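Local coordinates for glutamine amidotransferase type-2 domain-containing protein (PDB 1TE5) that is of unknown function but is predicted to be a class-II glutamine amidotransferase of the Ntn-hydrolase clan, probably hydrolysing the amide of glutamine, at residues Arg47-Ser55 against Val86-Phe94; Trp179-Tyr190 against Trp235-Trp246. All blocks are in the same frame, centred on the assembly; numbering follows the deposited sequence.

Interaction 1 (Arg47-Ser55 against Val86-Phe94)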
loop_
_atom_site.group_PDB
_atom_site.type_symbol
_atom_site.label_atom_id
_atom_site.label_comp_id
_atom_site.label_asym_id
_atom_site.label_seq_id
_atom_site.Cartn_x
_atom_site.Cartn_y
_atom_site.Cartn_z
ATOM N N ARG A 47 -0.539 4.595 -4.211
ATOM C CA ARG A 47 0.468 3.565 -4.453
ATOM C C ARG A 47 1.599 3.754 -3.449
ATOM O O ARG A 47 2.023 4.871 -3.190
ATOM C CB ARG A 47 1.019 3.654 -5.874
ATOM C CG ARG A 47 0.002 3.358 -6.951
ATOM C CD ARG A 47 0.680 3.213 -8.287
ATOM N NE ARG A 47 -0.267 3.053 -9.387
ATOM C CZ ARG A 47 -0.717 1.886 -9.837
ATOM N NH1 ARG A 47 -1.573 1.857 -10.845
ATOM N NH2 ARG A 47 -0.314 0.749 -9.278
ATOM N N LEU A 48 2.085 2.660 -2.882
ATOM C CA LEU A 48 3.153 2.736 -1.899
ATOM C C LEU A 48 4.293 1.761 -2.190
ATOM O O LEU A 48 4.076 0.554 -2.350
ATOM C CB LEU A 48 2.597 2.467 -0.498
ATOM C CG LEU A 48 3.586 2.470 0.674
ATOM C CD1 LEU A 48 4.185 3.862 0.877
ATOM C CD2 LEU A 48 2.875 1.998 1.924
ATOM N N PHE A 49 5.503 2.303 -2.266
ATOM C CA PHE A 49 6.705 1.518 -2.505
ATOM C C PHE A 49 7.635 1.935 -1.379
ATOM O O PHE A 49 7.936 3.121 -1.228
ATOM C CB PHE A 49 7.349 1.884 -3.843
ATOM C CG PHE A 49 6.428 1.769 -5.029
ATOM C CD1 PHE A 49 5.699 2.873 -5.476
ATOM C CD2 PHE A 49 6.300 0.561 -5.716
ATOM C CE1 PHE A 49 4.859 2.776 -6.585
ATOM C CE2 PHE A 49 5.458 0.456 -6.830
ATOM C CZ PHE A 49 4.737 1.572 -7.261
ATOM N N GLN A 50 8.064 0.979 -0.564
ATOM C CA GLN A 50 8.956 1.283 0.552
ATOM C C GLN A 50 9.859 0.103 0.881
ATOM O O GLN A 50 9.558 -1.039 0.541
ATOM C CB GLN A 50 8.148 1.675 1.787
ATOM C CG GLN A 50 7.445 0.524 2.446
ATOM C CD GLN A 50 6.302 0.954 3.325
ATOM O OE1 GLN A 50 6.408 1.924 4.068
ATOM N NE2 GLN A 50 5.189 0.233 3.237
ATOM N N ASP A 51 10.924 0.368 1.620
ATOM C CA ASP A 51 11.882 -0.672 1.951
ATOM C C ASP A 51 12.759 -0.220 3.101
ATOM O O ASP A 51 13.231 0.908 3.114
ATOM C CB ASP A 51 12.770 -0.921 0.728
ATOM C CG ASP A 51 13.275 -2.349 0.641
ATOM O OD1 ASP A 51 14.394 -2.535 0.122
ATOM O OD2 ASP A 51 12.554 -3.290 1.044
ATOM N N PRO A 52 12.923 -1.071 4.126
ATOM C CA PRO A 52 13.772 -0.695 5.261
ATOM C C PRO A 52 15.229 -0.866 4.840
ATOM O O PRO A 52 15.509 -1.052 3.652
ATOM C CB PRO A 52 13.374 -1.713 6.327
ATOM C CG PRO A 52 13.042 -2.920 5.524
ATOM C CD PRO A 52 12.241 -2.348 4.381
ATOM N N LEU A 53 16.144 -0.834 5.806
ATOM C CA LEU A 53 17.566 -0.988 5.544
ATOM C C LEU A 53 17.795 -2.196 4.625
ATOM O O LEU A 53 17.230 -3.266 4.855
ATOM C CB LEU A 53 18.332 -1.112 6.857
ATOM C CG LEU A 53 19.854 -1.099 6.807
ATOM C CD1 LEU A 53 20.331 0.173 6.150
ATOM C CD2 LEU A 53 20.400 -1.213 8.213
ATOM N N ALA A 54 18.625 -2.032 3.571
ATOM C CA ALA A 54 18.971 -3.049 2.578
ATOM C C ALA A 54 20.446 -3.173 2.175
ATOM O O ALA A 54 21.121 -2.173 1.953
ATOM C CB ALA A 54 18.064 -2.956 1.351
ATOM N N SER A 55 20.942 -4.407 2.087
ATOM C CA SER A 55 22.337 -4.658 1.703
ATOM C C SER A 55 22.455 -5.080 0.269
ATOM O O SER A 55 23.517 -5.459 -0.214
ATOM C CB SER A 55 23.080 -5.529 2.700
ATOM O OG SER A 55 23.220 -4.997 4.015
ATOM N N VAL A 86 14.181 -2.216 12.949
ATOM C CA VAL A 86 14.117 -2.462 11.528
ATOM C C VAL A 86 12.756 -2.960 11.091
ATOM O O VAL A 86 11.786 -2.942 11.841
ATOM C CB VAL A 86 15.163 -3.539 11.144
ATOM C CG1 VAL A 86 16.549 -2.928 11.032
ATOM C CG2 VAL A 86 15.162 -4.641 12.214
ATOM N N GLY A 87 12.749 -3.518 9.895
ATOM C CA GLY A 87 11.528 -4.076 9.346
ATOM C C GLY A 87 10.629 -3.102 8.618
ATOM O O GLY A 87 10.675 -1.901 8.853
ATOM N N LEU A 88 9.813 -3.651 7.726
ATOM C CA LEU A 88 8.865 -2.901 6.911
ATOM C C LEU A 88 7.835 -2.121 7.735
ATOM O O LEU A 88 7.415 -1.042 7.343
ATOM C CB LEU A 88 8.156 -3.869 5.962
ATOM C CG LEU A 88 7.152 -3.332 4.949
ATOM C CD1 LEU A 88 7.844 -2.391 4.008
ATOM C CD2 LEU A 88 6.545 -4.485 4.185
ATOM N N SER A 89 7.414 -2.680 8.864
ATOM C CA SER A 89 6.425 -2.012 9.707
ATOM C C SER A 89 6.933 -0.709 10.322
ATOM O O SER A 89 6.150 0.083 10.864
ATOM C CB SER A 89 5.898 -2.958 10.796
ATOM O OG SER A 89 6.921 -3.457 11.636
ATOM N N ASN A 90 8.238 -0.481 10.211
ATOM C CA ASN A 90 8.871 0.720 10.754
ATOM C C ASN A 90 9.416 1.645 9.666
ATOM O O ASN A 90 10.192 2.559 9.951
ATOM C CB ASN A 90 9.945 0.307 11.744
ATOM C CG ASN A 90 9.458 -0.383 13.008
ATOM O OD1 ASN A 90 8.507 0.065 13.637
ATOM N ND2 ASN A 90 10.082 -1.501 13.361
ATOM N N THR A 91 8.968 1.439 8.434
ATOM C CA THR A 91 9.406 2.243 7.300
ATOM C C THR A 91 8.295 3.225 6.854
ATOM O O THR A 91 7.129 2.847 6.787
ATOM C CB THR A 91 9.809 1.305 6.137
ATOM O OG1 THR A 91 10.799 0.373 6.601
ATOM C CG2 THR A 91 10.371 2.084 4.977
ATOM N N HIS A 92 8.681 4.486 6.647
ATOM C CA HIS A 92 7.786 5.561 6.217
ATOM C C HIS A 92 7.652 5.514 4.705
ATOM O O HIS A 92 8.540 5.025 4.017
ATOM C CB HIS A 92 8.385 6.942 6.532
ATOM C CG HIS A 92 8.640 7.203 7.982
ATOM N ND1 HIS A 92 9.204 6.271 8.828
ATOM C CD2 HIS A 92 8.461 8.320 8.719
ATOM C CE1 HIS A 92 9.368 6.809 10.024
ATOM N NE2 HIS A 92 8.923 8.052 9.982
ATOM N N PRO A 93 6.563 6.076 4.161
ATOM C CA PRO A 93 5.468 6.732 4.888
ATOM C C PRO A 93 4.391 5.727 5.346
ATOM O O PRO A 93 4.455 4.556 4.991
ATOM C CB PRO A 93 4.932 7.725 3.860
ATOM C CG PRO A 93 5.175 7.037 2.567
ATOM C CD PRO A 93 6.551 6.464 2.737
ATOM N N PHE A 94 3.423 6.198 6.136
ATOM C CA PHE A 94 2.348 5.347 6.644
ATOM C C PHE A 94 0.994 5.761 6.060
ATOM O O PHE A 94 0.744 6.944 5.823
ATOM C CB PHE A 94 2.307 5.392 8.175
ATOM C CG PHE A 94 3.596 4.983 8.823
ATOM C CD1 PHE A 94 4.453 5.935 9.362
ATOM C CD2 PHE A 94 3.965 3.642 8.883
ATOM C CE1 PHE A 94 5.659 5.547 9.952
ATOM C CE2 PHE A 94 5.164 3.246 9.469
ATOM C CZ PHE A 94 6.010 4.198 10.003
#
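The ring of P52 lies over one face of the G87-L88 peptide, with its CG 3.9 Å from G87 C, while the rim of the P93 ring meets L48, whose CD1 comes within 3.7 Å of P93 CG. Proline suits both places, being compact and apolar. Among the flat groups of the loop itself, H92 carries F94 CE1 over the centre of one ring face and packs edge-to-face with H77. Here the outermost strand of the seven-stranded sheet of this Ntn-type fold is covered by the loop 86-94, which leads into the second large sheet. A cis peptide precedes P93. Q50 has CG between its backbone N and carbonyl carbon (chi1 73°), which aims the chain at the loop; it crosses L88 at about a right angle, and its CB and CG offer apolar surface to T91 CG2 and L88 CD1. On the far side of the strand D51 bonds S58 and forms a salt bridge with R47 of the second subunit, so this edge belongs to the dimer interface. T91 CG2 packs 3.6 Å from D51 O, whereas N90 ND2 grips V86 O at 2.7 Å, nearly in its own amide plane.

Interaction 2 (Trp179-Tyr190 against Trp235-Trp246)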
loop_
_atom_site.group_PDB
_atom_site.type_symbol
_atom_site.label_atom_id
_atom_site.label_comp_id
_atom_site.label_asym_id
_atom_site.label_seq_id
_atom_site.Cartn_x
_atom_site.Cartn_y
_atom_site.Cartn_z
ATOM N N TRP A 179 -5.115 17.755 -0.643
ATOM C CA TRP A 179 -4.168 18.714 -0.129
ATOM C C TRP A 179 -2.963 18.015 0.471
ATOM O O TRP A 179 -3.011 16.831 0.804
ATOM C CB TRP A 179 -4.842 19.578 0.938
ATOM C CG TRP A 179 -5.695 18.785 1.885
ATOM C CD1 TRP A 179 -7.044 18.579 1.797
ATOM C CD2 TRP A 179 -5.246 18.037 3.026
ATOM N NE1 TRP A 179 -7.458 17.745 2.811
ATOM C CE2 TRP A 179 -6.375 17.398 3.577
ATOM C CE3 TRP A 179 -3.999 17.836 3.627
ATOM C CZ2 TRP A 179 -6.294 16.579 4.697
ATOM C CZ3 TRP A 179 -3.920 17.018 4.738
ATOM C CH2 TRP A 179 -5.059 16.398 5.261
ATOM N N LEU A 180 -1.905 18.783 0.674
ATOM C CA LEU A 180 -0.687 18.262 1.249
ATOM C C LEU A 180 -0.296 19.201 2.363
ATOM O O LEU A 180 0.128 20.322 2.112
ATOM C CB LEU A 180 0.407 18.199 0.177
ATOM C CG LEU A 180 1.830 17.764 0.531
ATOM C CD1 LEU A 180 1.831 16.670 1.563
ATOM C CD2 LEU A 180 2.507 17.291 -0.734
ATOM N N PHE A 181 -0.515 18.765 3.595
ATOM C CA PHE A 181 -0.183 19.545 4.772
ATOM C C PHE A 181 1.304 19.403 5.079
ATOM O O PHE A 181 1.849 18.304 5.108
ATOM C CB PHE A 181 -1.018 19.075 5.959
ATOM C CG PHE A 181 -0.751 19.822 7.233
ATOM C CD1 PHE A 181 -0.143 19.187 8.309
ATOM C CD2 PHE A 181 -1.132 21.149 7.370
ATOM C CE1 PHE A 181 0.079 19.857 9.501
ATOM C CE2 PHE A 181 -0.913 21.831 8.565
ATOM C CZ PHE A 181 -0.307 21.181 9.631
ATOM N N THR A 182 1.988 20.531 5.320
ATOM C CA THR A 182 3.409 20.474 5.725
ATOM C C THR A 182 3.540 21.182 7.073
ATOM O O THR A 182 2.779 22.091 7.425
ATOM C CB THR A 182 4.429 21.156 4.770
ATOM O OG1 THR A 182 4.347 22.580 4.877
ATOM C CG2 THR A 182 4.160 20.759 3.374
ATOM N N PHE A 183 4.497 20.731 7.835
ATOM C CA PHE A 183 4.810 21.281 9.153
ATOM C C PHE A 183 6.315 21.230 9.354
ATOM O O PHE A 183 6.934 20.176 9.202
ATOM C CB PHE A 183 4.112 20.518 10.284
ATOM C CG PHE A 183 4.277 21.163 11.641
ATOM C CD1 PHE A 183 3.428 22.187 12.043
ATOM C CD2 PHE A 183 5.294 20.764 12.507
ATOM C CE1 PHE A 183 3.593 22.802 13.277
ATOM C CE2 PHE A 183 5.463 21.372 13.740
ATOM C CZ PHE A 183 4.613 22.392 14.126
ATOM N N CYS A 184 6.900 22.369 9.704
ATOM C CA CYS A 184 8.333 22.458 9.921
ATOM C C CYS A 184 8.680 22.709 11.380
ATOM O O CYS A 184 8.054 23.530 12.049
ATOM C CB CYS A 184 8.908 23.570 9.056
ATOM S SG CYS A 184 10.592 24.013 9.456
ATOM N N SER A 185 9.668 21.975 11.873
ATOM C CA SER A 185 10.124 22.110 13.253
ATOM C C SER A 185 11.621 22.408 13.227
ATOM O O SER A 185 12.115 23.285 13.943
ATOM C CB SER A 185 9.875 20.809 14.020
ATOM O OG SER A 185 9.091 21.031 15.177
ATOM N N SER A 186 12.328 21.657 12.387
ATOM C CA SER A 186 13.766 21.770 12.211
ATOM C C SER A 186 14.020 22.526 10.916
ATOM O O SER A 186 14.320 23.719 10.925
ATOM C CB SER A 186 14.373 20.364 12.133
ATOM O OG SER A 186 15.787 20.405 12.038
ATOM N N LYS A 187 13.893 21.820 9.801
ATOM C CA LYS A 187 14.086 22.420 8.497
ATOM C C LYS A 187 13.229 21.741 7.451
ATOM O O LYS A 187 13.011 20.528 7.488
ATOM C CB LYS A 187 15.556 22.383 8.077
ATOM C CG LYS A 187 16.262 21.054 8.300
ATOM C CD LYS A 187 17.544 20.920 7.470
ATOM C CE LYS A 187 18.519 22.085 7.654
ATOM N NZ LYS A 187 18.143 23.321 6.897
ATOM N N LEU A 188 12.742 22.550 6.521
ATOM C CA LEU A 188 11.898 22.101 5.425
ATOM C C LEU A 188 11.935 23.249 4.421
ATOM O O LEU A 188 12.137 24.396 4.799
ATOM C CB LEU A 188 10.469 21.875 5.928
ATOM C CG LEU A 188 9.524 21.101 5.017
ATOM C CD1 LEU A 188 10.028 19.670 4.856
ATOM C CD2 LEU A 188 8.131 21.122 5.613
ATOM N N ALA A 189 11.766 22.946 3.147
ATOM C CA ALA A 189 11.803 23.982 2.129
ATOM C C ALA A 189 10.905 23.608 0.958
ATOM O O ALA A 189 10.441 22.467 0.861
ATOM C CB ALA A 189 13.241 24.175 1.651
ATOM N N TYR A 190 10.672 24.557 0.055
ATOM C CA TYR A 190 9.836 24.291 -1.109
ATOM C C TYR A 190 10.125 25.223 -2.275
ATOM O O TYR A 190 10.831 26.218 -2.130
ATOM C CB TYR A 190 8.349 24.381 -0.729
ATOM C CG TYR A 190 7.891 25.753 -0.259
ATOM C CD1 TYR A 190 7.472 26.725 -1.177
ATOM C CD2 TYR A 190 7.859 26.073 1.102
ATOM C CE1 TYR A 190 7.032 27.982 -0.749
ATOM C CE2 TYR A 190 7.417 27.329 1.538
ATOM C CZ TYR A 190 7.005 28.275 0.606
ATOM O OH TYR A 190 6.559 29.509 1.038
ATOM N N TRP A 235 13.633 28.732 -4.048
ATOM C CA TRP A 235 13.562 27.878 -2.874
ATOM C C TRP A 235 13.341 28.710 -1.628
ATOM O O TRP A 235 14.222 29.455 -1.194
ATOM C CB TRP A 235 14.824 27.025 -2.715
ATOM C CG TRP A 235 14.821 25.766 -3.537
ATOM C CD1 TRP A 235 15.421 25.579 -4.743
ATOM C CD2 TRP A 235 14.206 24.516 -3.196
ATOM N NE1 TRP A 235 15.224 24.292 -5.178
ATOM C CE2 TRP A 235 14.481 23.616 -4.249
ATOM C CE3 TRP A 235 13.446 24.065 -2.104
ATOM C CZ2 TRP A 235 14.028 22.291 -4.243
ATOM C CZ3 TRP A 235 12.994 22.744 -2.098
ATOM C CH2 TRP A 235 13.287 21.875 -3.164
ATOM N N THR A 236 12.141 28.599 -1.080
ATOM C CA THR A 236 11.775 29.309 0.126
ATOM C C THR A 236 12.060 28.386 1.310
ATOM O O THR A 236 11.709 27.203 1.283
ATOM C CB THR A 236 10.288 29.689 0.088
ATOM O OG1 THR A 236 10.056 30.596 -0.997
ATOM C CG2 THR A 236 9.866 30.336 1.385
ATOM N N LEU A 237 12.750 28.904 2.322
ATOM C CA LEU A 237 13.066 28.113 3.503
ATOM C C LEU A 237 12.056 28.351 4.625
ATOM O O LEU A 237 11.713 29.493 4.944
ATOM C CB LEU A 237 14.486 28.413 3.990
ATOM C CG LEU A 237 15.637 28.198 2.995
ATOM C CD1 LEU A 237 16.971 28.491 3.659
ATOM C CD2 LEU A 237 15.625 26.782 2.471
ATOM N N GLN A 238 11.541 27.263 5.178
ATOM C CA GLN A 238 10.575 27.335 6.261
ATOM C C GLN A 238 11.271 27.356 7.621
ATOM O O GLN A 238 12.317 26.723 7.813
ATOM C CB GLN A 238 9.600 26.154 6.198
ATOM C CG GLN A 238 8.651 26.163 5.010
ATOM C CD GLN A 238 7.671 25.004 5.036
ATOM O OE1 GLN A 238 7.494 24.311 4.039
ATOM N NE2 GLN A 238 7.027 24.791 6.177
ATOM N N GLN A 239 10.689 28.109 8.552
ATOM C CA GLN A 239 11.206 28.234 9.915
ATOM C C GLN A 239 10.421 27.327 10.865
ATOM O O GLN A 239 9.348 26.827 10.530
ATOM C CB GLN A 239 11.048 29.675 10.400
ATOM C CG GLN A 239 11.533 30.736 9.433
ATOM C CD GLN A 239 10.792 32.050 9.611
ATOM O OE1 GLN A 239 10.443 32.717 8.633
ATOM N NE2 GLN A 239 10.521 32.415 10.864
ATOM N N SER A 240 10.939 27.182 12.074
ATOM C CA SER A 240 10.303 26.367 13.094
ATOM C C SER A 240 8.897 26.890 13.407
ATOM O O SER A 240 8.703 28.094 13.621
ATOM C CB SER A 240 11.171 26.370 14.356
ATOM O OG SER A 240 10.655 25.530 15.373
ATOM N N GLY A 241 7.920 25.983 13.394
ATOM C CA GLY A 241 6.540 26.340 13.698
ATOM C C GLY A 241 5.670 26.677 12.504
ATOM O O GLY A 241 4.448 26.825 12.639
ATOM N N GLU A 242 6.295 26.815 11.340
ATOM C CA GLU A 242 5.570 27.154 10.124
ATOM C C GLU A 242 4.952 25.963 9.404
ATOM O O GLU A 242 5.608 24.954 9.136
ATOM C CB GLU A 242 6.464 27.937 9.162
ATOM C CG GLU A 242 7.123 29.150 9.807
ATOM C CD GLU A 242 7.713 30.116 8.797
ATOM O OE1 GLU A 242 8.032 29.691 7.664
ATOM O OE2 GLU A 242 7.855 31.311 9.141
ATOM N N TRP A 243 3.670 26.103 9.103
ATOM C CA TRP A 243 2.927 25.082 8.400
ATOM C C TRP A 243 2.388 25.698 7.129
ATOM O O TRP A 243 2.262 26.912 7.028
ATOM C CB TRP A 243 1.775 24.572 9.272
ATOM C CG TRP A 243 0.824 25.648 9.750
ATOM C CD1 TRP A 243 0.889 26.334 10.933
ATOM C CD2 TRP A 243 -0.345 26.131 9.073
ATOM N NE1 TRP A 243 -0.165 27.206 11.036
ATOM C CE2 TRP A 243 -0.937 27.105 9.905
ATOM C CE3 TRP A 243 -0.947 25.836 7.840
ATOM C CZ2 TRP A 243 -2.112 27.783 9.547
ATOM C CZ3 TRP A 243 -2.117 26.512 7.485
ATOM C CH2 TRP A 243 -2.682 27.476 8.334
ATOM N N VAL A 244 2.113 24.866 6.137
ATOM C CA VAL A 244 1.571 25.336 4.873
ATOM C C VAL A 244 0.619 24.269 4.362
ATOM O O VAL A 244 0.854 23.078 4.556
ATOM C CB VAL A 244 2.676 25.577 3.805
ATOM C CG1 VAL A 244 2.054 26.049 2.513
ATOM C CG2 VAL A 244 3.679 26.618 4.281
ATOM N N LEU A 245 -0.508 24.694 3.809
ATOM C CA LEU A 245 -1.453 23.747 3.253
ATOM C C LEU A 245 -1.422 23.974 1.762
ATOM O O LEU A 245 -1.649 25.096 1.283
ATOM C CB LEU A 245 -2.868 23.955 3.798
ATOM C CG LEU A 245 -3.847 22.832 3.428
ATOM C CD1 LEU A 245 -3.322 21.491 3.922
ATOM C CD2 LEU A 245 -5.212 23.115 4.020
ATOM N N TRP A 246 -1.069 22.914 1.047
ATOM C CA TRP A 246 -0.978 22.932 -0.396
ATOM C C TRP A 246 -2.154 22.190 -0.983
ATOM O O TRP A 246 -2.800 21.391 -0.309
ATOM C CB TRP A 246 0.309 22.240 -0.850
ATOM C CG TRP A 246 1.528 22.911 -0.377
ATOM C CD1 TRP A 246 2.230 22.638 0.760
ATOM C CD2 TRP A 246 2.193 24.000 -1.013
ATOM N NE1 TRP A 246 3.294 23.495 0.873
ATOM C CE2 TRP A 246 3.298 24.343 -0.205
ATOM C CE3 TRP A 246 1.964 24.726 -2.191
ATOM C CZ2 TRP A 246 4.180 25.386 -0.539
ATOM C CZ3 TRP A 246 2.841 25.763 -2.524
ATOM C CH2 TRP A 246 3.936 26.081 -1.697
HETATM O O HOH W 1 5.359 23.777 2.577
HETATM O O HOH W 2 14.202 25.253 6.757
#
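Y190 stands between W246 and T236: the six-membered ring of W246 drives its edge at one face of the tyrosine, a T-shaped pair with planes at 70° and centroids 5.0 Å apart, and T236 CB makes a CH-pi contact on the opposite face, 3.9 Å from the ring centroid. With CG between the backbone N and the carbonyl carbon (chi1 63°), Y190 lies alongside T236, and Q238 crosses it at about a right angle, CG at the ring's edge. This T-shaped pair spans the two sheets of the alpha-beta-beta-alpha sandwich of the Ntn fold. Strand 180-183 pairs antiparallel with 243-246 in one sheet, strand 188-190 with 236-238 in the other, and both segments pass from sheet to sheet. L180, T182, V244 and W246 share one face, from which T182 and W246 reach strand 220-225; F181, F183, W243 and L245 occupy the reverse face, where F183 and L245 touch helix 150-165, and L245 CD1 lies at the edge of the F181 ring. Beta-branched T182 and V244 suit the extended backbone; V244 CG1 also lies over one face of the W246 indole. At the crossing, the type II turn Q239-E242 places G241 where its positive phi is easily adopted. G241 N bonds C184 O at 2.8 Å, and S240 OG donates to S185 O in the carbonyl plane, on a lone pair, as well as bonding R165. W246, Q238 and T182 share one water: it accepts from W246 NE1 at 2.7 Å, donates to Q238 OE1 at 2.6 Å and bonds T182 OG1. Tying the three together, it probably restrains the indole and the amide, and with them the edge presented to Y190.

Overall arrangement
From the N terminus, interaction 1 comes first: the chain leaves strand 45-51, passes through helix 59-66 and strand 73-80, and returns in the loop 86-94, closing that excursion at one edge of the seven-stranded sheet. After strands 94-98 and 101-108, helices 128-143 and 150-165 and strand 171-175, interaction 2 opens; 179-190 meets 235-246 once strands 200-203, 207-211 and 220-225 have been made. The two closures follow in series, neither nesting nor crossing. Their centres lie 24 Å apart, on opposite sides of the chain's centre, at the two outermost strands of the seven-stranded sheet, 45-51 and 236-238. Each also leads to the six-stranded sheet, through F94 or through strands 180-183 and 243-247.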